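Local atomic coordinates of alpha-2,3-sialyltransferase (Campylobacter jejuni, PDB entry 2P2V), a protein that probably transfers sialic acid from a CMP-activated donor sugar to an acceptor glycan, forming an alpha-2,3 linkage. Residues 48-52 with 76-80; 69-73 with 94-98; 26-31 with 169-173. One frame throughout, in Å; residues are numbered along the deposited sequence.

The three contacts gather at the C-terminal ends of the strands of a parallel sheet in the N-terminal, sialyltransferase part of a longer protein, and all touch the donor analogue CMP-3-fluoro-N-acetylneuraminic acid. Interaction 3 takes the cytidine end, while interaction 1 holds the phosphate and the sialic acid, and interaction 2 the sialic acid. The centres of interactions 1 and 2 lie about 10 Å apart, and Asn49 and Asn69 both donate to the carboxylate oxygen OAA of the ligand. Interactions 1 and 3, with centres about 17 Å apart, still touch: Asn27 ND2 lies 3.0 Å from Cys48 O. Interactions 2 and 3, nearest atoms about 9 Å apart, do not meet, and the ligand spans the gap.

Interaction 1: 48-52 with 76-80; sequences CNQFY and QYHTA. With CSF (cytidine-5'-monophosphate-3-fluoro-N-acetyl-neuraminic acid), chain O.
In the sialic acid end of the donor pocket, the loop after strand 44-48 meets helix 73-85 through Gln50, Tyr52 and Gln76, beside the glycerol tail of the bound analogue. Tyr52 donates its phenol hydrogen to Gln76 OE1, with OH and OE1 2.6 Å apart and the donor tilted 16° from the carbonyl plane. The ring itself stands almost perpendicular to the Gln76 amide. Thr79 covers one face of that ring: its CG2, anti to the backbone N, sits 3.9 Å from the Tyr52 ring centroid in a CH-pi contact, while its OG1 turns back to Gln75 O. A residue with both a methyl and a hydroxyl suits this place on the helix.

The Gln50 side chain bends at chi2 (81°) and presents both ends of its amide to the sugar. OE1 accepts from CSF O9A at 2.6 Å, and NE2 donates to CSF O8A at 2.9 Å. Gln76 NE2 reaches the same Gln50 OE1 by a weak bond. Asn49 ND2 bridges two anionic groups, donating to the phosphate oxygen CSF O3A and the carboxylate oxygen CSF OAA, both 3.0 Å away, and a water joins Asn49 OD1, Gln76 NE2 and CSF O9A. The phenol hydrogen on OE1 is consistent with NE2 being the end turned to the ligand, and the weak N-H on Gln50 OE1 would leave that oxygen as acceptor of the O9A hydroxyl.

Interaction 2: 69-73 with 94-98; sequences NPGVF and IFCST. With CSF (cytidine-5'-monophosphate-3-fluoro-N-acetyl-neuraminic acid), chain O; EDO (1,2-ethanediol), chain D.
The turn between strand 62-68 and helix 73-85 lies against the end of strand 90-96, where Pro70 and Phe73 close on Cys96. The thiol touches both: Cys96 SG is 3.7 Å from Pro70 CA and also meets the proline ring at CG. SG makes a sulfur-aromatic contact with Phe73 as well, 4.5 Å from SG to the ring centroid and oblique, 39° off the ring normal. A small, polarisable sulfur suits a site bounded by a proline and a benzene ring. Phe73 turns its ring toward the strand, chi1 -164° setting CG opposite the backbone N, and there Phe73 CE1 lies 3.7 Å from Cys96 CB and CZ meets CG2 of Ile94. Phe95 O lies at the ring edge, near its plane. Phe113 and Phe117 also pack on the Phe73 ring.

These pieces form a beta-alpha-beta crossover: the chain leaves strand 62-68, runs down helix 73-85 and returns in the parallel neighbour 90-96. Val72 occupies the N-cap position, and Pro70, whose ring fixes phi, fits the tight turn just before it, with Phe73 N bonded to Pro70 O. Pro70 CD also rests against Ser97 O, and its CG meets the methyl of Thr98.

Toward the pocket, polar groups take over. Asn69 suits the place because an amide can accept on OD1 and donate from ND2. A water links Asn69 OD1 to Ser97 OG, at 2.9 and 2.7 Å from those two atoms, and an ethanediol, probably from the crystallisation liquor, donates to the same OD1. Asn69 ND2 faces the sugar, donating to CSF OAA at 3.1 Å in a nearly straight bond (168°) and only weakly to CSF O7A.

Interaction 3: 26-31 with 169-173; sequences GNGPSL and CGIDF. With CSF (cytidine-5'-monophosphate-3-fluoro-N-acetyl-neuraminic acid), chain O.
The Asp172 carboxylate is met by Ser30 in two ways: Ser30 OG donates to OD2 on its syn side, 2.7 Å away and 19° out of the plane, and Ser30 N donates to the same OD2 from above the plane at 3.0 Å. Ser30 suits the place because, with OG between its backbone N and carbonyl carbon (chi1 70°), hydroxyl and amide both bear on one oxygen. The cytosine of the bound analogue lies against the glycine backbone. One of its faces carries Gly28 CA, 3.4 Å from CSF C5, and Gly170 O; at its edge, CSF O2 accepts from Asp172 N and Phe173 N. The Phe173 ring has Ile171 CG2 over one face, toward the rim.

The backbones meet through glycines. Gly26 N donates to Cys169 O in the carbonyl plane, and Gly28 N to Gly170 O, each at 2.8 Å. With no side chains, Gly26 and Gly28 approach Gly170 closely, Gly26 CA lying 3.3 Å from Gly170 O, and Gly170 itself has positive phi (63°), which glycine adopts easily. Asn27 N is left to hold the ribose at CSF O4', 3.1 Å away.

Strands 21-25 and 165-169 are parallel neighbours where the strand order changes direction, the usual nucleotide-binding crevice of Rossmann-type folds. Leu31 packs on Arg47 of strand 44-48, and Phe173 packs on helix 207-221.

Interaction 1: 48-52 with 76-80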
# COMPACT_ATOMS: atom_id res chain seq x y z
N CYS A 48 -31.41 -1.59 -8.05
CA CYS A 48 -30.58 -2.28 -7.11
C CYS A 48 -31.06 -3.72 -6.97
O CYS A 48 -32.21 -4.03 -7.32
CB CYS A 48 -30.62 -1.62 -5.73
SG CYS A 48 -32.21 -1.55 -4.88
N ASN A 49 -30.16 -4.55 -6.44
CA ASN A 49 -30.56 -5.86 -5.93
C ASN A 49 -31.39 -6.66 -6.94
O ASN A 49 -30.95 -6.80 -8.08
CB ASN A 49 -31.20 -5.69 -4.56
CG ASN A 49 -30.26 -5.01 -3.54
OD1 ASN A 49 -29.04 -4.96 -3.74
ND2 ASN A 49 -30.81 -4.50 -2.46
N GLN A 50 -32.53 -7.24 -6.52
CA GLN A 50 -33.29 -8.10 -7.43
C GLN A 50 -34.25 -7.32 -8.35
O GLN A 50 -35.40 -7.72 -8.51
CB GLN A 50 -34.03 -9.17 -6.63
CG GLN A 50 -33.11 -10.22 -6.04
CD GLN A 50 -32.42 -9.78 -4.74
OE1 GLN A 50 -31.25 -9.42 -4.75
NE2 GLN A 50 -33.14 -9.84 -3.61
N PHE A 51 -33.79 -6.25 -8.99
CA PHE A 51 -34.68 -5.45 -9.84
C PHE A 51 -35.25 -6.28 -11.02
O PHE A 51 -36.37 -6.05 -11.50
CB PHE A 51 -33.93 -4.18 -10.36
CG PHE A 51 -32.82 -4.49 -11.30
CD1 PHE A 51 -31.53 -4.71 -10.84
CD2 PHE A 51 -33.08 -4.61 -12.66
CE1 PHE A 51 -30.51 -5.08 -11.72
CE2 PHE A 51 -32.07 -4.97 -13.56
CZ PHE A 51 -30.77 -5.21 -13.08
N TYR A 52 -34.44 -7.21 -11.51
CA TYR A 52 -34.75 -7.99 -12.71
C TYR A 52 -35.84 -9.04 -12.45
O TYR A 52 -36.32 -9.70 -13.40
CB TYR A 52 -33.49 -8.72 -13.24
CG TYR A 52 -32.72 -9.42 -12.15
CD1 TYR A 52 -31.75 -8.74 -11.41
CD2 TYR A 52 -32.94 -10.76 -11.87
CE1 TYR A 52 -31.05 -9.33 -10.41
CE2 TYR A 52 -32.25 -11.37 -10.86
CZ TYR A 52 -31.30 -10.66 -10.13
OH TYR A 52 -30.58 -11.28 -9.13
N GLN A 76 -24.65 -11.79 -8.23
CA GLN A 76 -25.34 -10.68 -8.92
C GLN A 76 -24.51 -10.18 -10.10
O GLN A 76 -25.07 -9.73 -11.14
CB GLN A 76 -25.56 -9.52 -7.96
CG GLN A 76 -26.52 -9.71 -6.82
CD GLN A 76 -27.96 -9.82 -7.22
OE1 GLN A 76 -28.30 -10.27 -8.32
NE2 GLN A 76 -28.83 -9.36 -6.33
N TYR A 77 -23.20 -10.16 -9.93
CA TYR A 77 -22.30 -9.74 -11.05
C TYR A 77 -22.51 -10.63 -12.27
O TYR A 77 -22.68 -10.18 -13.37
CB TYR A 77 -20.84 -9.81 -10.58
CG TYR A 77 -19.83 -9.34 -11.60
CD1 TYR A 77 -19.57 -7.97 -11.77
CD2 TYR A 77 -19.16 -10.24 -12.42
CE1 TYR A 77 -18.64 -7.53 -12.73
CE2 TYR A 77 -18.20 -9.80 -13.38
CZ TYR A 77 -17.94 -8.46 -13.48
OH TYR A 77 -17.01 -8.11 -14.42
N HIS A 78 -22.51 -11.95 -12.04
CA HIS A 78 -22.77 -12.92 -13.09
C HIS A 78 -24.20 -12.71 -13.67
O HIS A 78 -24.40 -12.73 -14.89
CB HIS A 78 -22.65 -14.31 -12.40
CG HIS A 78 -23.16 -15.44 -13.24
ND1 HIS A 78 -22.73 -15.67 -14.52
CD2 HIS A 78 -24.06 -16.42 -12.96
CE1 HIS A 78 -23.38 -16.70 -15.03
NE2 HIS A 78 -24.20 -17.17 -14.09
N THR A 79 -25.18 -12.46 -12.82
CA THR A 79 -26.57 -12.26 -13.28
C THR A 79 -26.61 -11.04 -14.18
O THR A 79 -27.18 -11.08 -15.26
CB THR A 79 -27.56 -12.10 -12.12
OG1 THR A 79 -27.56 -13.29 -11.29
CG2 THR A 79 -28.99 -11.94 -12.64
N ALA A 80 -26.01 -9.96 -13.71
CA ALA A 80 -25.94 -8.74 -14.56
C ALA A 80 -25.24 -8.92 -15.92
O ALA A 80 -25.68 -8.34 -16.95
CB ALA A 80 -25.29 -7.61 -13.71
C5A CSF O . -32.32 -7.01 2.57
C4A CSF O . -33.17 -5.80 2.94
C2A CSF O . -32.12 -4.46 1.02
O6A CSF O . -31.46 -5.69 0.67
C6A CSF O . -32.06 -6.96 1.05
C3A CSF O . -32.50 -4.49 2.50
O4A CSF O . -33.30 -5.75 4.35
N5A CSF O . -33.13 -8.20 2.90
C7A CSF O . -31.10 -8.06 0.59
C8A CSF O . -30.83 -7.95 -0.90
C9A CSF O . -29.79 -8.99 -1.37
O9A CSF O . -29.62 -8.97 -2.81
O8A CSF O . -32.11 -8.07 -1.61
O7A CSF O . -29.90 -7.97 1.38
C1A CSF O . -31.15 -3.29 0.87
OBA CSF O . -31.51 -2.20 1.38
OAA CSF O . -30.07 -3.48 0.25
O1A CSF O . -33.26 -4.09 0.20
O2A CSF O . -35.27 -5.52 0.07
N1 CSF O . -37.80 -1.25 -0.56
C2 CSF O . -38.74 -0.59 0.29
N3 CSF O . -39.87 -1.24 0.71
C4 CSF O . -40.11 -2.50 0.29
C5 CSF O . -39.20 -3.16 -0.55
C6 CSF O . -38.04 -2.51 -0.97
C3' CSF O . -34.42 -1.22 -0.37
C2' CSF O . -35.53 -0.29 0.06
C1' CSF O . -36.59 -0.53 -1.02
O4' CSF O . -35.97 -1.21 -2.13
C4' CSF O . -34.59 -1.42 -1.87
PA CSF O . -34.17 -4.98 -0.81
O5' CSF O . -34.87 -3.85 -1.76
C5' CSF O . -34.13 -2.79 -2.37
O3' CSF O . -33.14 -0.62 -0.14
O2' CSF O . -35.07 1.09 0.03
N4 CSF O . -41.24 -3.16 0.68
O2 CSF O . -38.49 0.58 0.69
O3A CSF O . -33.38 -5.85 -1.75
C10 CSF O . -32.47 -9.30 3.31
O10 CSF O . -31.23 -9.37 3.40
C11 CSF O . -33.35 -10.49 3.64
F3A CSF O . -31.33 -4.29 3.21
O HOH W 1 -27.76 -7.21 -4.18

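Interaction 2: 69-73 with 94-98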
# COMPACT_ATOMS: atom_id res chain seq x y z
N ASN A 69 -25.30 -5.80 -3.10
CA ASN A 69 -24.69 -5.94 -1.80
C ASN A 69 -23.53 -6.96 -1.85
O ASN A 69 -23.51 -7.89 -2.68
CB ASN A 69 -25.77 -6.43 -0.77
CG ASN A 69 -26.82 -5.31 -0.43
OD1 ASN A 69 -26.56 -4.10 -0.61
ND2 ASN A 69 -27.98 -5.72 0.00
N PRO A 70 -22.54 -6.76 -0.99
CA PRO A 70 -21.31 -7.52 -1.09
C PRO A 70 -21.59 -9.00 -0.90
O PRO A 70 -20.90 -9.80 -1.48
CB PRO A 70 -20.52 -7.05 0.11
CG PRO A 70 -20.99 -5.64 0.33
CD PRO A 70 -22.45 -5.70 0.04
N GLY A 71 -22.56 -9.33 -0.06
CA GLY A 71 -22.78 -10.76 0.36
C GLY A 71 -23.27 -11.68 -0.76
O GLY A 71 -23.11 -12.90 -0.69
N VAL A 72 -23.86 -11.09 -1.81
CA VAL A 72 -24.32 -11.80 -2.99
C VAL A 72 -23.72 -11.20 -4.22
O VAL A 72 -24.16 -11.47 -5.31
CB VAL A 72 -25.88 -11.74 -3.12
CG1 VAL A 72 -26.53 -12.57 -1.97
CG2 VAL A 72 -26.38 -10.29 -3.02
N PHE A 73 -22.64 -10.44 -4.07
CA PHE A 73 -22.08 -9.77 -5.31
C PHE A 73 -21.64 -10.74 -6.37
O PHE A 73 -21.81 -10.51 -7.56
CB PHE A 73 -20.93 -8.81 -4.95
CG PHE A 73 -20.61 -7.86 -6.07
CD1 PHE A 73 -21.40 -6.70 -6.24
CD2 PHE A 73 -19.60 -8.14 -6.96
CE1 PHE A 73 -21.13 -5.84 -7.30
CE2 PHE A 73 -19.32 -7.27 -8.06
CZ PHE A 73 -20.13 -6.11 -8.19
N ILE A 94 -21.66 -1.00 -12.78
CA ILE A 94 -22.09 -1.96 -11.75
C ILE A 94 -21.39 -1.62 -10.45
O ILE A 94 -20.16 -1.65 -10.41
CB ILE A 94 -21.72 -3.44 -12.11
CG1 ILE A 94 -22.43 -3.88 -13.38
CG2 ILE A 94 -22.14 -4.33 -10.92
CD1 ILE A 94 -21.96 -5.30 -13.93
N PHE A 95 -22.13 -1.23 -9.41
CA PHE A 95 -21.53 -0.91 -8.11
C PHE A 95 -21.78 -2.01 -7.07
O PHE A 95 -22.85 -2.61 -7.08
CB PHE A 95 -22.16 0.31 -7.47
CG PHE A 95 -21.80 1.61 -8.18
CD1 PHE A 95 -22.51 1.98 -9.27
CD2 PHE A 95 -20.78 2.42 -7.71
CE1 PHE A 95 -22.20 3.20 -9.97
CE2 PHE A 95 -20.45 3.62 -8.37
CZ PHE A 95 -21.20 3.99 -9.49
N CYS A 96 -20.83 -2.14 -6.16
CA CYS A 96 -21.04 -2.89 -4.92
C CYS A 96 -21.30 -1.89 -3.82
O CYS A 96 -20.45 -1.00 -3.57
CB CYS A 96 -19.79 -3.73 -4.64
SG CYS A 96 -20.13 -4.80 -3.24
N SER A 97 -22.49 -1.91 -3.25
CA SER A 97 -22.91 -1.00 -2.18
C SER A 97 -22.16 -1.27 -0.86
O SER A 97 -22.47 -2.22 -0.09
CB SER A 97 -24.40 -1.13 -1.96
OG SER A 97 -25.14 -1.03 -3.17
N THR A 98 -21.13 -0.46 -0.62
CA THR A 98 -20.15 -0.73 0.41
C THR A 98 -19.94 0.48 1.31
O THR A 98 -20.13 1.62 0.88
CB THR A 98 -18.76 -1.11 -0.25
OG1 THR A 98 -18.49 -0.26 -1.39
CG2 THR A 98 -18.75 -2.62 -0.69
C5A CSF O . -32.32 -7.01 2.57
C4A CSF O . -33.17 -5.80 2.94
C2A CSF O . -32.12 -4.46 1.02
O6A CSF O . -31.46 -5.69 0.67
C6A CSF O . -32.06 -6.96 1.05
C3A CSF O . -32.50 -4.49 2.50
O4A CSF O . -33.30 -5.75 4.35
N5A CSF O . -33.13 -8.20 2.90
C7A CSF O . -31.10 -8.06 0.59
C8A CSF O . -30.83 -7.95 -0.90
C9A CSF O . -29.79 -8.99 -1.37
O9A CSF O . -29.62 -8.97 -2.81
O8A CSF O . -32.11 -8.07 -1.61
O7A CSF O . -29.90 -7.97 1.38
C1A CSF O . -31.15 -3.29 0.87
OBA CSF O . -31.51 -2.20 1.38
OAA CSF O . -30.07 -3.48 0.25
O1A CSF O . -33.26 -4.09 0.20
O2A CSF O . -35.27 -5.52 0.07
N1 CSF O . -37.80 -1.25 -0.56
C2 CSF O . -38.74 -0.59 0.29
N3 CSF O . -39.87 -1.24 0.71
C4 CSF O . -40.11 -2.50 0.29
C5 CSF O . -39.20 -3.16 -0.55
C6 CSF O . -38.04 -2.51 -0.97
C3' CSF O . -34.42 -1.22 -0.37
C2' CSF O . -35.53 -0.29 0.06
C1' CSF O . -36.59 -0.53 -1.02
O4' CSF O . -35.97 -1.21 -2.13
C4' CSF O . -34.59 -1.42 -1.87
PA CSF O . -34.17 -4.98 -0.81
O5' CSF O . -34.87 -3.85 -1.76
C5' CSF O . -34.13 -2.79 -2.37
O3' CSF O . -33.14 -0.62 -0.14
O2' CSF O . -35.07 1.09 0.03
N4 CSF O . -41.24 -3.16 0.68
O2 CSF O . -38.49 0.58 0.69
O3A CSF O . -33.38 -5.85 -1.75
C10 CSF O . -32.47 -9.30 3.31
O10 CSF O . -31.23 -9.37 3.40
C11 CSF O . -33.35 -10.49 3.64
F3A CSF O . -31.33 -4.29 3.21
C1 EDO D . -26.58 -1.29 0.90
O1 EDO D . -26.04 -2.38 1.69
C2 EDO D . -27.20 -0.29 1.86
O2 EDO D . -27.42 -0.92 3.13
O HOH W 2 -27.32 -2.68 -2.98

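Interaction 3: 26-31 with 169-173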
# COMPACT_ATOMS: atom_id res chain seq x y z
N GLY A 26 -36.34 1.54 -5.76
CA GLY A 26 -36.31 0.38 -4.87
C GLY A 26 -37.13 -0.72 -5.54
O GLY A 26 -37.60 -0.58 -6.68
N ASN A 27 -37.31 -1.82 -4.82
CA ASN A 27 -38.07 -2.92 -5.37
C ASN A 27 -39.35 -3.19 -4.58
O ASN A 27 -39.84 -4.30 -4.60
CB ASN A 27 -37.19 -4.18 -5.45
CG ASN A 27 -35.96 -3.98 -6.33
OD1 ASN A 27 -36.04 -3.47 -7.46
ND2 ASN A 27 -34.81 -4.34 -5.80
N GLY A 28 -39.86 -2.16 -3.90
CA GLY A 28 -41.15 -2.23 -3.21
C GLY A 28 -42.33 -2.32 -4.16
O GLY A 28 -42.19 -2.14 -5.38
N PRO A 29 -43.53 -2.57 -3.59
CA PRO A 29 -44.73 -2.78 -4.41
C PRO A 29 -45.02 -1.58 -5.31
O PRO A 29 -45.52 -1.76 -6.41
CB PRO A 29 -45.84 -2.94 -3.39
CG PRO A 29 -45.18 -3.30 -2.15
CD PRO A 29 -43.83 -2.66 -2.15
N SER A 30 -44.66 -0.39 -4.87
CA SER A 30 -44.99 0.82 -5.61
C SER A 30 -44.23 0.95 -6.91
O SER A 30 -44.47 1.86 -7.71
CB SER A 30 -44.74 2.04 -4.74
OG SER A 30 -43.35 2.24 -4.54
N LEU A 31 -43.28 0.05 -7.16
CA LEU A 31 -42.64 0.02 -8.48
C LEU A 31 -43.70 -0.23 -9.57
O LEU A 31 -43.56 0.22 -10.70
CB LEU A 31 -41.56 -1.07 -8.51
CG LEU A 31 -40.79 -1.38 -9.79
CD1 LEU A 31 -39.78 -0.23 -10.11
CD2 LEU A 31 -40.14 -2.76 -9.65
N CYS A 169 -38.93 5.91 -6.45
CA CYS A 169 -40.03 5.00 -6.57
C CYS A 169 -39.61 3.65 -6.03
O CYS A 169 -38.41 3.40 -5.85
CB CYS A 169 -40.53 4.87 -8.02
SG CYS A 169 -39.30 4.28 -9.22
N GLY A 170 -40.58 2.79 -5.82
CA GLY A 170 -40.32 1.46 -5.26
C GLY A 170 -39.74 1.52 -3.85
O GLY A 170 -39.23 0.51 -3.32
N ILE A 171 -39.84 2.68 -3.22
CA ILE A 171 -39.46 2.82 -1.81
C ILE A 171 -40.71 2.87 -0.88
O ILE A 171 -41.48 3.82 -0.90
CB ILE A 171 -38.44 3.99 -1.62
CG1 ILE A 171 -37.09 3.56 -2.24
CG2 ILE A 171 -38.26 4.32 -0.14
CD1 ILE A 171 -36.05 4.67 -2.42
N ASP A 172 -40.93 1.81 -0.10
CA ASP A 172 -42.19 1.62 0.64
C ASP A 172 -41.97 1.20 2.10
O ASP A 172 -42.92 0.78 2.80
CB ASP A 172 -43.05 0.57 -0.08
CG ASP A 172 -43.49 1.05 -1.45
OD1 ASP A 172 -44.30 2.01 -1.52
OD2 ASP A 172 -43.01 0.48 -2.46
N PHE A 173 -40.71 1.30 2.52
CA PHE A 173 -40.30 1.10 3.92
C PHE A 173 -40.80 -0.20 4.54
O PHE A 173 -40.96 -0.27 5.75
CB PHE A 173 -40.74 2.29 4.78
CG PHE A 173 -40.29 3.61 4.26
CD1 PHE A 173 -41.21 4.55 3.84
CD2 PHE A 173 -38.94 3.91 4.21
CE1 PHE A 173 -40.81 5.77 3.37
CE2 PHE A 173 -38.51 5.14 3.75
CZ PHE A 173 -39.45 6.08 3.33
C5A CSF O . -32.32 -7.01 2.57
C4A CSF O . -33.17 -5.80 2.94
C2A CSF O . -32.12 -4.46 1.02
O6A CSF O . -31.46 -5.69 0.67
C6A CSF O . -32.06 -6.96 1.05
C3A CSF O . -32.50 -4.49 2.50
O4A CSF O . -33.30 -5.75 4.35
N5A CSF O . -33.13 -8.20 2.90
C7A CSF O . -31.10 -8.06 0.59
C8A CSF O . -30.83 -7.95 -0.90
C9A CSF O . -29.79 -8.99 -1.37
O9A CSF O . -29.62 -8.97 -2.81
O8A CSF O . -32.11 -8.07 -1.61
O7A CSF O . -29.90 -7.97 1.38
C1A CSF O . -31.15 -3.29 0.87
OBA CSF O . -31.51 -2.20 1.38
OAA CSF O . -30.07 -3.48 0.25
O1A CSF O . -33.26 -4.09 0.20
O2A CSF O . -35.27 -5.52 0.07
N1 CSF O . -37.80 -1.25 -0.56
C2 CSF O . -38.74 -0.59 0.29
N3 CSF O . -39.87 -1.24 0.71
C4 CSF O . -40.11 -2.50 0.29
C5 CSF O . -39.20 -3.16 -0.55
C6 CSF O . -38.04 -2.51 -0.97
C3' CSF O . -34.42 -1.22 -0.37
C2' CSF O . -35.53 -0.29 0.06
C1' CSF O . -36.59 -0.53 -1.02
O4' CSF O . -35.97 -1.21 -2.13
C4' CSF O . -34.59 -1.42 -1.87
PA CSF O . -34.17 -4.98 -0.81
O5' CSF O . -34.87 -3.85 -1.76
C5' CSF O . -34.13 -2.79 -2.37
O3' CSF O . -33.14 -0.62 -0.14
O2' CSF O . -35.07 1.09 0.03
N4 CSF O . -41.24 -3.16 0.68
O2 CSF O . -38.49 0.58 0.69
O3A CSF O . -33.38 -5.85 -1.75
C10 CSF O . -32.47 -9.30 3.31
O10 CSF O . -31.23 -9.37 3.40
C11 CSF O . -33.35 -10.49 3.64
F3A CSF O . -31.33 -4.29 3.21
O HOH W 3 -42.28 4.65 -3.57